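Local coordinates for protein erythromycin C-12 hydroxylase (PDB 2JJN) that catalyses C-12 hydroxylation of the macrolactone ring of erythromycin D, giving erythromycin C, as a monomeric heme-thiolate cytochrome P450, at residues Leu317-Asp322 with Ala342-Gly347; Asp188-Leu193 with Phe234-Leu239; Asp120-Leu125 with Leu367-Ala372; Gln41-Trp44 with Val50-Val53. The protein carries 2 engineered substitutions. All coordinates share one frame; numbering follows the deposited sequence.

In the fold
Contacts 1 and 2 belong to the heme region, on opposite sides of the chain's centre, and both reach the porphyrin. Contact 1 is buried and partly polar, an amide-hydroxyl bond beside a leucine; contact 2 is partly buried, and its two helices meet through methyl groups. Contacts 3 and 4 lie about 21 and 22 Å from the chain centre, yet are largely buried; among their touching residues only Arg123 is exposed. Contact 3 ties two helices with a bidentate salt bridge, whereas contact 4 is a hairpin held by backbone bonds and aromatic side chains. Strand 311-315, beside that hairpin, leads into helix 316-320 of contact 1; the next helix, 356-374, supplies one side of contact 3.

Contact 1: Leu317-Asp322 with Ala342-Gly347; sequences LSANRD and AQLSFG. Engineered in segment 342-347: Leu344 (natural residue Phe). With HEM (protoporphyrin IX containing Fe), chain B; SO4 (sulfate ion), chain G.
With its CG anti to its carbonyl carbon (chi1 -74°), Asn320 brings its amide to Ser345, while Leu344, whose CG is turned opposite its own nitrogen (chi1 -176°), reaches back to Ala319. The polar half rests on Asn320 ND2, which donates to Ser345 OG at 2.9 Å. The bond is bent, 142° at the hydrogen, although the hydroxyl lies close to the amide plane. Outside the pair, ND2 also bonds to the carbonyl of Arg283 and Ser345 OG to that of Leu282, both in helix 274-284, where Arg283 belongs to the ExxR motif of P450s. The apolar half is made by Leu344, an engineered residue (phenylalanine in nature). Its CD2 presses on Ala319 CB at 3.5 Å, tighter than usual for carbons, and its CB lies 3.7 Å from Asn320 OD1, so the leucine crosses the amide at its oxygen. Within the loop, the backbone N of Ser345 meets a lone pair of Gln343 OE1 at 3.2 Å, in the carbonyl plane. The loop then enters the P450 signature leading to the heme ligand Cys353: Phe346 brings its CE2 to 3.5 Å from heme C3B, the porphyrin atom lying near the plane of the phenyl ring at its edge. The chemistry implies that the buried amide nitrogen of Asn320 and hydroxyl of Ser345, bonded to each other and each also to a carbonyl of helix 274-284, couple helices 316-320 and 274-284 to the segment that approaches the heme.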
# COMPACT_ATOMS: atom_id res chain seq x y z
N LEU A 317 1.20 -11.83 -1.64
CA LEU A 317 0.30 -12.27 -2.72
C LEU A 317 0.23 -13.77 -2.75
O LEU A 317 -0.87 -14.33 -2.91
CB LEU A 317 0.82 -11.74 -4.05
CG LEU A 317 0.05 -12.27 -5.27
CD1 LEU A 317 -1.46 -11.84 -5.20
CD2 LEU A 317 0.70 -11.73 -6.54
N SER A 318 1.38 -14.45 -2.62
CA SER A 318 1.35 -15.92 -2.64
C SER A 318 0.66 -16.47 -1.38
O SER A 318 -0.16 -17.40 -1.46
CB SER A 318 2.79 -16.38 -2.70
OG SER A 318 2.87 -17.82 -2.75
N ALA A 319 0.99 -15.91 -0.22
CA ALA A 319 0.33 -16.31 1.04
C ALA A 319 -1.16 -16.19 0.93
O ALA A 319 -1.90 -17.06 1.42
CB ALA A 319 0.84 -15.44 2.21
N ASN A 320 -1.63 -15.09 0.32
CA ASN A 320 -3.08 -14.85 0.24
C ASN A 320 -3.78 -15.84 -0.72
O ASN A 320 -4.99 -15.96 -0.68
CB ASN A 320 -3.34 -13.44 -0.25
CG ASN A 320 -3.08 -12.36 0.82
OD1 ASN A 320 -2.70 -12.63 1.96
ND2 ASN A 320 -3.27 -11.09 0.38
N ARG A 321 -3.03 -16.46 -1.63
CA ARG A 321 -3.64 -17.44 -2.59
C ARG A 321 -3.27 -18.88 -2.18
O ARG A 321 -3.43 -19.83 -2.97
CB ARG A 321 -3.11 -17.13 -3.99
CG ARG A 321 -3.50 -15.73 -4.49
CD ARG A 321 -5.00 -15.48 -4.53
NE ARG A 321 -5.28 -14.31 -5.35
CZ ARG A 321 -5.68 -14.33 -6.62
NH1 ARG A 321 -5.96 -15.49 -7.22
NH2 ARG A 321 -5.85 -13.20 -7.30
N ASP A 322 -2.76 -19.02 -0.95
CA ASP A 322 -2.31 -20.36 -0.42
C ASP A 322 -3.49 -21.17 0.13
O ASP A 322 -4.11 -20.76 1.08
CB ASP A 322 -1.28 -20.10 0.67
CG ASP A 322 -0.58 -21.33 1.15
OD1 ASP A 322 0.47 -21.19 1.82
OD2 ASP A 322 -1.11 -22.44 0.93
N ALA A 342 -7.39 -11.64 10.48
CA ALA A 342 -6.48 -10.50 10.26
C ALA A 342 -6.04 -10.43 8.81
O ALA A 342 -5.80 -11.43 8.13
CB ALA A 342 -5.25 -10.46 11.23
N GLN A 343 -5.85 -9.21 8.38
CA GLN A 343 -5.67 -8.92 6.97
C GLN A 343 -4.18 -8.83 6.62
O GLN A 343 -3.53 -7.78 6.84
CB GLN A 343 -6.37 -7.59 6.71
CG GLN A 343 -6.25 -7.10 5.27
CD GLN A 343 -6.65 -8.11 4.26
OE1 GLN A 343 -5.80 -8.83 3.72
NE2 GLN A 343 -7.96 -8.19 3.99
N LEU A 344 -3.64 -9.93 6.05
CA LEU A 344 -2.19 -9.99 5.80
C LEU A 344 -1.73 -8.96 4.79
O LEU A 344 -0.52 -8.63 4.70
CB LEU A 344 -1.83 -11.43 5.32
CG LEU A 344 -0.34 -11.67 5.10
CD1 LEU A 344 0.49 -11.51 6.35
CD2 LEU A 344 -0.06 -13.11 4.61
N SER A 345 -2.68 -8.46 4.00
CA SER A 345 -2.28 -7.42 3.04
C SER A 345 -1.90 -6.11 3.71
O SER A 345 -1.32 -5.22 3.07
CB SER A 345 -3.38 -7.21 2.01
OG SER A 345 -3.62 -8.42 1.35
N PHE A 346 -2.18 -6.01 5.01
CA PHE A 346 -1.68 -4.88 5.83
C PHE A 346 -0.47 -5.27 6.68
O PHE A 346 -0.01 -4.45 7.47
CB PHE A 346 -2.78 -4.37 6.77
CG PHE A 346 -3.86 -3.57 6.11
CD1 PHE A 346 -5.20 -3.92 6.26
CD2 PHE A 346 -3.55 -2.47 5.29
CE1 PHE A 346 -6.23 -3.17 5.62
CE2 PHE A 346 -4.57 -1.72 4.66
CZ PHE A 346 -5.90 -2.09 4.82
N GLY A 347 0.07 -6.45 6.46
CA GLY A 347 1.27 -6.89 7.20
C GLY A 347 0.91 -7.85 8.30
O GLY A 347 -0.18 -8.44 8.30
CHA HEM B . 2.76 -0.36 7.01
CHB HEM B . -0.03 -2.01 3.36
CHC HEM B . -2.54 2.14 3.45
CHD HEM B . 0.73 4.07 6.49
C1A HEM B . 2.15 -1.15 6.06
C2A HEM B . 2.55 -2.54 5.76
C3A HEM B . 1.79 -2.98 4.75
C4A HEM B . 0.90 -1.91 4.36
CMA HEM B . 1.87 -4.37 4.07
CAA HEM B . 3.62 -3.34 6.51
CBA HEM B . 5.02 -3.04 5.99
CGA HEM B . 6.07 -4.01 6.53
O1A HEM B . 5.71 -4.92 7.33
O2A HEM B . 7.27 -3.81 6.16
C1B HEM B . -0.97 -1.01 3.08
C2B HEM B . -2.06 -1.15 2.14
C3B HEM B . -2.77 0.00 2.17
C4B HEM B . -2.10 0.87 3.14
CMB HEM B . -2.25 -2.45 1.34
CAB HEM B . -4.00 0.46 1.37
CBB HEM B . -4.91 -0.41 1.04
C1C HEM B . -1.87 3.02 4.28
C2C HEM B . -2.29 4.38 4.55
C3C HEM B . -1.38 4.92 5.39
C4C HEM B . -0.37 3.90 5.69
CMC HEM B . -3.57 5.01 3.94
CAC HEM B . -1.31 6.35 5.97
CBC HEM B . -2.38 7.03 6.37
C1D HEM B . 1.55 3.05 6.86
C2D HEM B . 2.65 3.23 7.75
C3D HEM B . 3.26 1.87 7.92
C4D HEM B . 2.49 0.98 7.11
CMD HEM B . 3.13 4.55 8.41
CAD HEM B . 4.50 1.49 8.77
CBD HEM B . 4.08 1.04 10.18
CGD HEM B . 5.29 0.56 10.94
O1D HEM B . 6.36 0.34 10.34
O2D HEM B . 5.16 0.41 12.17
NA HEM B . 1.11 -0.80 5.19
NB HEM B . -0.98 0.25 3.66
NC HEM B . -0.70 2.79 4.97
ND HEM B . 1.47 1.69 6.49
FE HEM B . 0.13 0.92 5.18
S SO4 G . -4.95 -13.79 6.69
O1 SO4 G . -5.00 -12.68 5.69
O2 SO4 G . -3.58 -14.27 6.88
O3 SO4 G . -5.77 -14.95 6.37
O4 SO4 G . -5.32 -13.33 8.02
O HOH W 1 1.49 1.50 3.53

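Contact 2: Asp188-Leu193 with Phe234-Leu239. With HEM (protoporphyrin IX containing Fe), chain B.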
# COMPACT_ATOMS: atom_id res chain seq x y z
N ASP A 188 17.00 10.29 -4.26
CA ASP A 188 16.96 11.41 -5.22
C ASP A 188 15.54 11.93 -5.41
O ASP A 188 15.35 13.16 -5.40
CB ASP A 188 17.52 10.92 -6.56
CG ASP A 188 17.46 12.00 -7.66
OD1 ASP A 188 16.84 11.66 -8.70
OD2 ASP A 188 17.97 13.10 -7.40
N VAL A 189 14.57 11.04 -5.54
CA VAL A 189 13.20 11.50 -5.75
C VAL A 189 12.51 11.91 -4.44
O VAL A 189 11.67 12.83 -4.46
CB VAL A 189 12.35 10.53 -6.64
CG1 VAL A 189 12.88 10.48 -8.06
CG2 VAL A 189 12.32 9.19 -6.08
N LEU A 190 12.89 11.28 -3.33
CA LEU A 190 12.20 11.55 -2.06
C LEU A 190 12.69 12.76 -1.33
O LEU A 190 11.90 13.48 -0.66
CB LEU A 190 12.32 10.37 -1.09
CG LEU A 190 11.51 9.14 -1.47
CD1 LEU A 190 11.58 8.20 -0.28
CD2 LEU A 190 10.07 9.52 -1.76
N ASN A 191 13.99 13.03 -1.45
CA ASN A 191 14.59 14.10 -0.65
C ASN A 191 13.89 15.44 -0.77
O ASN A 191 13.71 16.10 0.25
CB ASN A 191 16.11 14.20 -0.87
CG ASN A 191 16.87 13.06 -0.19
OD1 ASN A 191 16.28 12.20 0.46
ND2 ASN A 191 18.19 13.05 -0.36
N PRO A 192 13.50 15.88 -1.99
CA PRO A 192 12.82 17.17 -2.08
C PRO A 192 11.47 17.21 -1.34
O PRO A 192 11.10 18.27 -0.81
CB PRO A 192 12.64 17.38 -3.59
CG PRO A 192 13.70 16.53 -4.18
CD PRO A 192 13.71 15.30 -3.34
N LEU A 193 10.78 16.07 -1.29
CA LEU A 193 9.47 16.06 -0.65
C LEU A 193 9.72 16.13 0.85
O LEU A 193 9.05 16.88 1.56
CB LEU A 193 8.74 14.76 -0.97
CG LEU A 193 7.41 14.56 -0.23
CD1 LEU A 193 6.43 15.77 -0.30
CD2 LEU A 193 6.76 13.23 -0.72
N PHE A 234 8.74 10.73 8.79
CA PHE A 234 7.50 9.99 9.07
C PHE A 234 6.34 10.51 8.23
O PHE A 234 5.56 9.72 7.65
CB PHE A 234 7.16 10.02 10.54
CG PHE A 234 5.82 9.37 10.81
CD1 PHE A 234 5.70 7.99 10.76
CD2 PHE A 234 4.66 10.14 10.99
CE1 PHE A 234 4.50 7.38 10.94
CE2 PHE A 234 3.43 9.54 11.18
CZ PHE A 234 3.34 8.10 11.13
N SER A 235 6.21 11.84 8.11
CA SER A 235 5.15 12.41 7.29
C SER A 235 5.29 12.02 5.83
O SER A 235 4.29 11.86 5.17
CB SER A 235 5.08 13.94 7.40
OG SER A 235 4.76 14.33 8.75
N THR A 236 6.53 11.89 5.35
CA THR A 236 6.83 11.45 3.97
C THR A 236 6.28 10.02 3.76
O THR A 236 5.57 9.75 2.77
CB THR A 236 8.35 11.42 3.66
OG1 THR A 236 8.92 12.72 3.82
CG2 THR A 236 8.67 10.86 2.23
N ALA A 237 6.62 9.13 4.69
CA ALA A 237 6.15 7.71 4.68
C ALA A 237 4.65 7.66 4.70
O ALA A 237 4.01 6.92 3.93
CB ALA A 237 6.66 6.99 5.88
N LEU A 238 4.07 8.42 5.62
CA LEU A 238 2.63 8.39 5.80
C LEU A 238 1.98 8.81 4.50
O LEU A 238 1.05 8.14 4.00
CB LEU A 238 2.22 9.34 6.95
CG LEU A 238 0.82 9.12 7.49
CD1 LEU A 238 0.82 7.94 8.42
CD2 LEU A 238 0.42 10.38 8.27
N LEU A 239 2.51 9.89 3.91
CA LEU A 239 2.00 10.45 2.67
C LEU A 239 2.08 9.47 1.50
O LEU A 239 1.06 9.17 0.87
CB LEU A 239 2.76 11.76 2.31
CG LEU A 239 2.28 12.76 1.26
CD1 LEU A 239 0.90 13.35 1.52
CD2 LEU A 239 3.30 13.90 1.20
CHA HEM B . 2.76 -0.36 7.01
CHB HEM B . -0.03 -2.01 3.36
CHC HEM B . -2.54 2.14 3.45
CHD HEM B . 0.73 4.07 6.49
C1A HEM B . 2.15 -1.15 6.06
C2A HEM B . 2.55 -2.54 5.76
C3A HEM B . 1.79 -2.98 4.75
C4A HEM B . 0.90 -1.91 4.36
CMA HEM B . 1.87 -4.37 4.07
CAA HEM B . 3.62 -3.34 6.51
CBA HEM B . 5.02 -3.04 5.99
CGA HEM B . 6.07 -4.01 6.53
O1A HEM B . 5.71 -4.92 7.33
O2A HEM B . 7.27 -3.81 6.16
C1B HEM B . -0.97 -1.01 3.08
C2B HEM B . -2.06 -1.15 2.14
C3B HEM B . -2.77 0.00 2.17
C4B HEM B . -2.10 0.87 3.14
CMB HEM B . -2.25 -2.45 1.34
CAB HEM B . -4.00 0.46 1.37
CBB HEM B . -4.91 -0.41 1.04
C1C HEM B . -1.87 3.02 4.28
C2C HEM B . -2.29 4.38 4.55
C3C HEM B . -1.38 4.92 5.39
C4C HEM B . -0.37 3.90 5.69
CMC HEM B . -3.57 5.01 3.94
CAC HEM B . -1.31 6.35 5.97
CBC HEM B . -2.38 7.03 6.37
C1D HEM B . 1.55 3.05 6.86
C2D HEM B . 2.65 3.23 7.75
C3D HEM B . 3.26 1.87 7.92
C4D HEM B . 2.49 0.98 7.11
CMD HEM B . 3.13 4.55 8.41
CAD HEM B . 4.50 1.49 8.77
CBD HEM B . 4.08 1.04 10.18
CGD HEM B . 5.29 0.56 10.94
O1D HEM B . 6.36 0.34 10.34
O2D HEM B . 5.16 0.41 12.17
NA HEM B . 1.11 -0.80 5.19
NB HEM B . -0.98 0.25 3.66
NC HEM B . -0.70 2.79 4.97
ND HEM B . 1.47 1.69 6.49
FE HEM B . 0.13 0.92 5.18
O HOH W 1 1.49 1.50 3.53
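Thr236 OG1 is gripped from two sources, the hydroxyl of Thr194 in helix 180-206 and the carbonyl of Ala232 one turn earlier in its own helix. The bond to Thr194 is a polar link between the helices just beyond segment 188-193; Thr236 has a second conformer, so this bond holds for the conformer described and is less certain for the other. Because OG1 stands beside the backbone N (chi1 -60°), CG2 is the branch that meets Leu190 and Leu193, while OG1 reaches Thr194 farther along the same helix. CG2 of Thr236 lies 4.2 Å from Leu193 CD2 and 4.4 Å from Leu190 CD2, a loose approach of methyl to methyls. One turn on, Leu239, also modelled twice, brings CD2 up against both methyls of Leu193, 3.9 Å from Leu193 CD1 and 4.0 Å from Leu193 CD2. Leu193 gets there with CG pointing opposite its nitrogen (chi1 173°), and the two leucines cross obliquely. Pro192 has no N-H to give, and helix 180-206 is kinked here; Leu193 N has only a weak bond to Leu190 O. The other side of segment 234-239 looks to the cofactor: Leu238 CD1 is 3.6 Å from the vinyl carbon CAC of the heme. Helices 180-206 and 228-259 are the G-helix and I-helix of the P450 fold; the axes of the short segments come within 10.6 Å, with their directions 114° apart. Leu197 of helix 180-206 extends the contact along Ser235, Thr236 and Leu239, helix 142-152 touches Leu239 through Val148 and Leu152, and helix 212-218 packs against Phe234, Ser235 and Leu238.

Contact 3: Asp120-Leu125 with Leu367-Ala372; sequences DVTRSL and LEEIIA
The ionic part is a side-on salt bridge between Arg123 and Glu369. Arg123 NE donates to Glu369 OE1 at 2.8 Å, nearly straight at 171°, and Arg123 NH2 donates to Glu369 OE2 at 2.9 Å. Both oxygens lie close to the guanidinium plane and are met on their syn sides, yet NE is clearly tilted out of the carboxylate plane and the two flat groups are twisted 28° apart, so the pairing is not fully coplanar. A bend at chi2 (-66°) turns the carboxylate of Glu369 back toward the arginine. The same OE2 has a second cationic partner, Arg119, whose other terminal nitrogen holds Glu368.

The apolar part sits beneath the ions: Thr122 CG2 lies 3.4 Å from Glu369 CB and 3.7 Å from Glu369 CG, a methyl against the aliphatic stem of the glutamate. The hydroxyl of Thr122 is turned the other way, to the carbonyl of Ile118 in its own helix.

Helices 115-127 and 356-374, D and L of the P450 fold, are thus joined away from the heme and the substrate-binding residues. With two arginines on one carboxylate, Glu369 probably stays ionised despite its burial, and the two-point grip restricts rotation of both charged groups.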
# COMPACT_ATOMS: atom_id res chain seq x y z
N ASP A 120 -17.16 14.13 0.31
CA ASP A 120 -17.29 15.37 -0.46
C ASP A 120 -16.35 15.42 -1.65
O ASP A 120 -16.75 15.70 -2.77
CB ASP A 120 -16.97 16.52 0.52
CG ASP A 120 -17.06 17.88 -0.14
OD1 ASP A 120 -18.13 18.18 -0.68
OD2 ASP A 120 -16.08 18.68 -0.07
N VAL A 121 -15.06 15.18 -1.41
CA VAL A 121 -14.07 15.17 -2.50
C VAL A 121 -14.43 14.13 -3.53
O VAL A 121 -14.44 14.40 -4.72
CB VAL A 121 -12.65 14.88 -1.90
CG1 VAL A 121 -11.64 14.59 -3.03
CG2 VAL A 121 -12.19 16.06 -1.04
N THR A 122 -14.79 12.92 -3.09
CA THR A 122 -15.13 11.83 -4.03
C THR A 122 -16.33 12.18 -4.87
O THR A 122 -16.30 12.07 -6.11
CB THR A 122 -15.41 10.57 -3.23
OG1 THR A 122 -14.19 10.14 -2.58
CG2 THR A 122 -15.89 9.45 -4.13
N ARG A 123 -17.37 12.67 -4.22
CA ARG A 123 -18.62 12.98 -4.94
C ARG A 123 -18.42 14.09 -5.95
O ARG A 123 -18.94 14.02 -7.09
CB ARG A 123 -19.70 13.38 -3.94
CG ARG A 123 -21.07 13.43 -4.59
CD ARG A 123 -22.16 13.51 -3.56
NE ARG A 123 -22.28 12.27 -2.79
CZ ARG A 123 -23.17 12.08 -1.80
NH1 ARG A 123 -24.01 13.07 -1.48
NH2 ARG A 123 -23.22 10.96 -1.10
N SER A 124 -17.64 15.11 -5.58
CA SER A 124 -17.37 16.21 -6.51
C SER A 124 -16.50 15.82 -7.67
O SER A 124 -16.78 16.23 -8.81
CB SER A 124 -16.73 17.35 -5.76
OG SER A 124 -17.71 17.98 -4.93
N LEU A 125 -15.50 14.98 -7.41
CA LEU A 125 -14.63 14.56 -8.52
C LEU A 125 -15.43 13.71 -9.51
O LEU A 125 -15.29 13.84 -10.72
CB LEU A 125 -13.45 13.76 -7.98
CG LEU A 125 -12.44 14.59 -7.15
CD1 LEU A 125 -11.40 13.61 -6.61
CD2 LEU A 125 -11.77 15.67 -7.99
N LEU A 367 -16.10 3.37 -3.08
CA LEU A 367 -16.98 2.41 -3.73
C LEU A 367 -18.48 2.77 -3.53
O LEU A 367 -19.28 2.66 -4.50
CB LEU A 367 -16.69 1.00 -3.26
CG LEU A 367 -17.50 -0.12 -3.93
CD1 LEU A 367 -17.31 -0.04 -5.44
CD2 LEU A 367 -17.02 -1.49 -3.42
N GLU A 368 -18.81 3.24 -2.34
CA GLU A 368 -20.18 3.73 -2.12
C GLU A 368 -20.57 4.77 -3.14
O GLU A 368 -21.70 4.76 -3.66
CB GLU A 368 -20.31 4.31 -0.72
CG GLU A 368 -20.30 3.23 0.39
CD GLU A 368 -20.27 3.87 1.79
OE1 GLU A 368 -20.04 5.10 1.91
OE2 GLU A 368 -20.44 3.14 2.79
N GLU A 369 -19.65 5.71 -3.40
CA GLU A 369 -19.98 6.85 -4.27
C GLU A 369 -20.01 6.46 -5.73
O GLU A 369 -20.80 6.99 -6.52
CB GLU A 369 -18.98 7.98 -4.02
CG GLU A 369 -19.11 8.56 -2.63
CD GLU A 369 -20.44 9.27 -2.44
OE1 GLU A 369 -20.80 10.01 -3.37
OE2 GLU A 369 -21.12 9.04 -1.42
N ILE A 370 -19.15 5.50 -6.12
CA ILE A 370 -19.17 4.99 -7.48
C ILE A 370 -20.53 4.36 -7.73
O ILE A 370 -21.16 4.59 -8.77
CB ILE A 370 -18.04 3.98 -7.70
CG1 ILE A 370 -16.70 4.75 -7.74
CG2 ILE A 370 -18.27 3.15 -8.97
CD1 ILE A 370 -15.47 3.81 -7.70
N ILE A 371 -20.95 3.54 -6.76
CA ILE A 371 -22.22 2.80 -6.97
C ILE A 371 -23.39 3.79 -6.91
O ILE A 371 -24.35 3.68 -7.70
CB ILE A 371 -22.34 1.71 -5.92
CG1 ILE A 371 -21.35 0.60 -6.27
CG2 ILE A 371 -23.75 1.13 -5.89
CD1 ILE A 371 -21.21 -0.47 -5.13
N ALA A 372 -23.34 4.76 -5.98
CA ALA A 372 -24.42 5.74 -5.87
C ALA A 372 -24.65 6.49 -7.17
O ALA A 372 -25.79 6.74 -7.59
CB ALA A 372 -24.14 6.75 -4.70

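Contact 4: Gln41-Trp44 with Val50-Val53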
# COMPACT_ATOMS: atom_id res chain seq x y z
N GLN A 41 9.18 -25.27 -4.28
CA GLN A 41 10.39 -24.55 -3.85
C GLN A 41 9.90 -23.33 -3.03
O GLN A 41 9.98 -22.19 -3.46
CB GLN A 41 11.19 -24.09 -5.08
CG GLN A 41 12.57 -23.54 -4.79
CD GLN A 41 13.60 -24.62 -4.50
OE1 GLN A 41 14.57 -24.78 -5.28
NE2 GLN A 41 13.43 -25.33 -3.38
N PRO A 42 9.39 -23.61 -1.83
CA PRO A 42 8.70 -22.58 -1.05
C PRO A 42 9.63 -21.52 -0.45
O PRO A 42 9.13 -20.46 -0.04
CB PRO A 42 8.03 -23.37 0.08
CG PRO A 42 8.91 -24.60 0.25
CD PRO A 42 9.31 -24.95 -1.20
N VAL A 43 10.93 -21.76 -0.48
CA VAL A 43 11.96 -20.76 -0.04
C VAL A 43 13.02 -20.78 -1.12
O VAL A 43 13.72 -21.79 -1.28
CB VAL A 43 12.56 -21.13 1.33
CG1 VAL A 43 13.61 -20.11 1.75
CG2 VAL A 43 11.44 -21.22 2.37
N TRP A 44 13.16 -19.66 -1.84
CA TRP A 44 13.89 -19.67 -3.10
C TRP A 44 14.92 -18.53 -3.10
O TRP A 44 14.62 -17.42 -2.67
CB TRP A 44 12.91 -19.43 -4.26
CG TRP A 44 13.57 -19.32 -5.58
CD1 TRP A 44 14.32 -20.27 -6.22
CD2 TRP A 44 13.49 -18.19 -6.47
NE1 TRP A 44 14.76 -19.77 -7.45
CE2 TRP A 44 14.25 -18.51 -7.63
CE3 TRP A 44 12.87 -16.95 -6.39
CZ2 TRP A 44 14.40 -17.59 -8.71
CZ3 TRP A 44 13.02 -16.04 -7.43
CH2 TRP A 44 13.79 -16.36 -8.58
N VAL A 50 18.94 -12.76 -3.24
CA VAL A 50 17.76 -12.34 -2.46
C VAL A 50 16.85 -13.55 -2.33
O VAL A 50 16.65 -14.29 -3.29
CB VAL A 50 17.01 -11.20 -3.18
CG1 VAL A 50 15.76 -10.86 -2.41
CG2 VAL A 50 17.90 -9.98 -3.26
N TRP A 51 16.31 -13.75 -1.14
CA TRP A 51 15.52 -14.94 -0.87
C TRP A 51 14.06 -14.57 -0.90
O TRP A 51 13.69 -13.35 -0.79
CB TRP A 51 15.88 -15.47 0.53
CG TRP A 51 17.27 -16.06 0.52
CD1 TRP A 51 18.47 -15.39 0.51
CD2 TRP A 51 17.60 -17.45 0.47
NE1 TRP A 51 19.53 -16.28 0.48
CE2 TRP A 51 19.03 -17.55 0.46
CE3 TRP A 51 16.83 -18.64 0.43
CZ2 TRP A 51 19.70 -18.78 0.43
CZ3 TRP A 51 17.50 -19.86 0.42
CH2 TRP A 51 18.92 -19.92 0.44
N HIS A 52 13.24 -15.55 -1.21
CA HIS A 52 11.83 -15.30 -1.39
C HIS A 52 11.06 -16.39 -0.65
O HIS A 52 11.39 -17.59 -0.79
CB HIS A 52 11.49 -15.43 -2.88
CG HIS A 52 12.14 -14.37 -3.70
ND1 HIS A 52 11.49 -13.21 -4.07
CD2 HIS A 52 13.40 -14.29 -4.19
CE1 HIS A 52 12.34 -12.45 -4.77
NE2 HIS A 52 13.49 -13.09 -4.87
N VAL A 53 10.00 -15.98 0.05
CA VAL A 53 9.25 -16.90 0.90
C VAL A 53 7.80 -16.88 0.40
O VAL A 53 7.18 -15.81 0.31
CB VAL A 53 9.35 -16.46 2.35
CG1 VAL A 53 8.44 -17.31 3.22
CG2 VAL A 53 10.83 -16.66 2.78
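This is an antiparallel beta hairpin, strands 43-45 and 51-53, at the outer end of the five-stranded sheet of the P450 fold. Its register is fixed by Trp44 and His52, a hydrogen-bonded pair: Trp44 N to His52 O is 2.9 Å, and His52 N to Trp44 O is 2.7 Å but bent to 136°. Val43 and Val53 form the adjoining non-hydrogen-bonded pair. Trp44 O also receives a CA-H...O contact from Trp51 CA at 3.2 Å.

Trp44, with CG anti to its backbone N (chi1 175°), and His52, with CG anti to its carbonyl carbon, lie side by side, Trp44 CE3 3.5 Å from His52 CD2 and Trp44 CZ3 over one face of the imidazole; ring planes at 38° make this an oblique packing. The imidazole is fixed at both nitrogens, by Trp315 NE1 at ND1 and Asp46 at NE2, consistent with a proton on NE2. Val43 CG1 meets the edge of the Trp51 indole, 3.8 Å from Trp51 CE3.

Strand 51-53 continues the sheet by pairing in parallel with strand 311-315. Strand 304-306 packs on Val43 and Trp51, helix 56-64 on Val53, and Trp33 of helix 27-40 meets Trp44 edge-to-face.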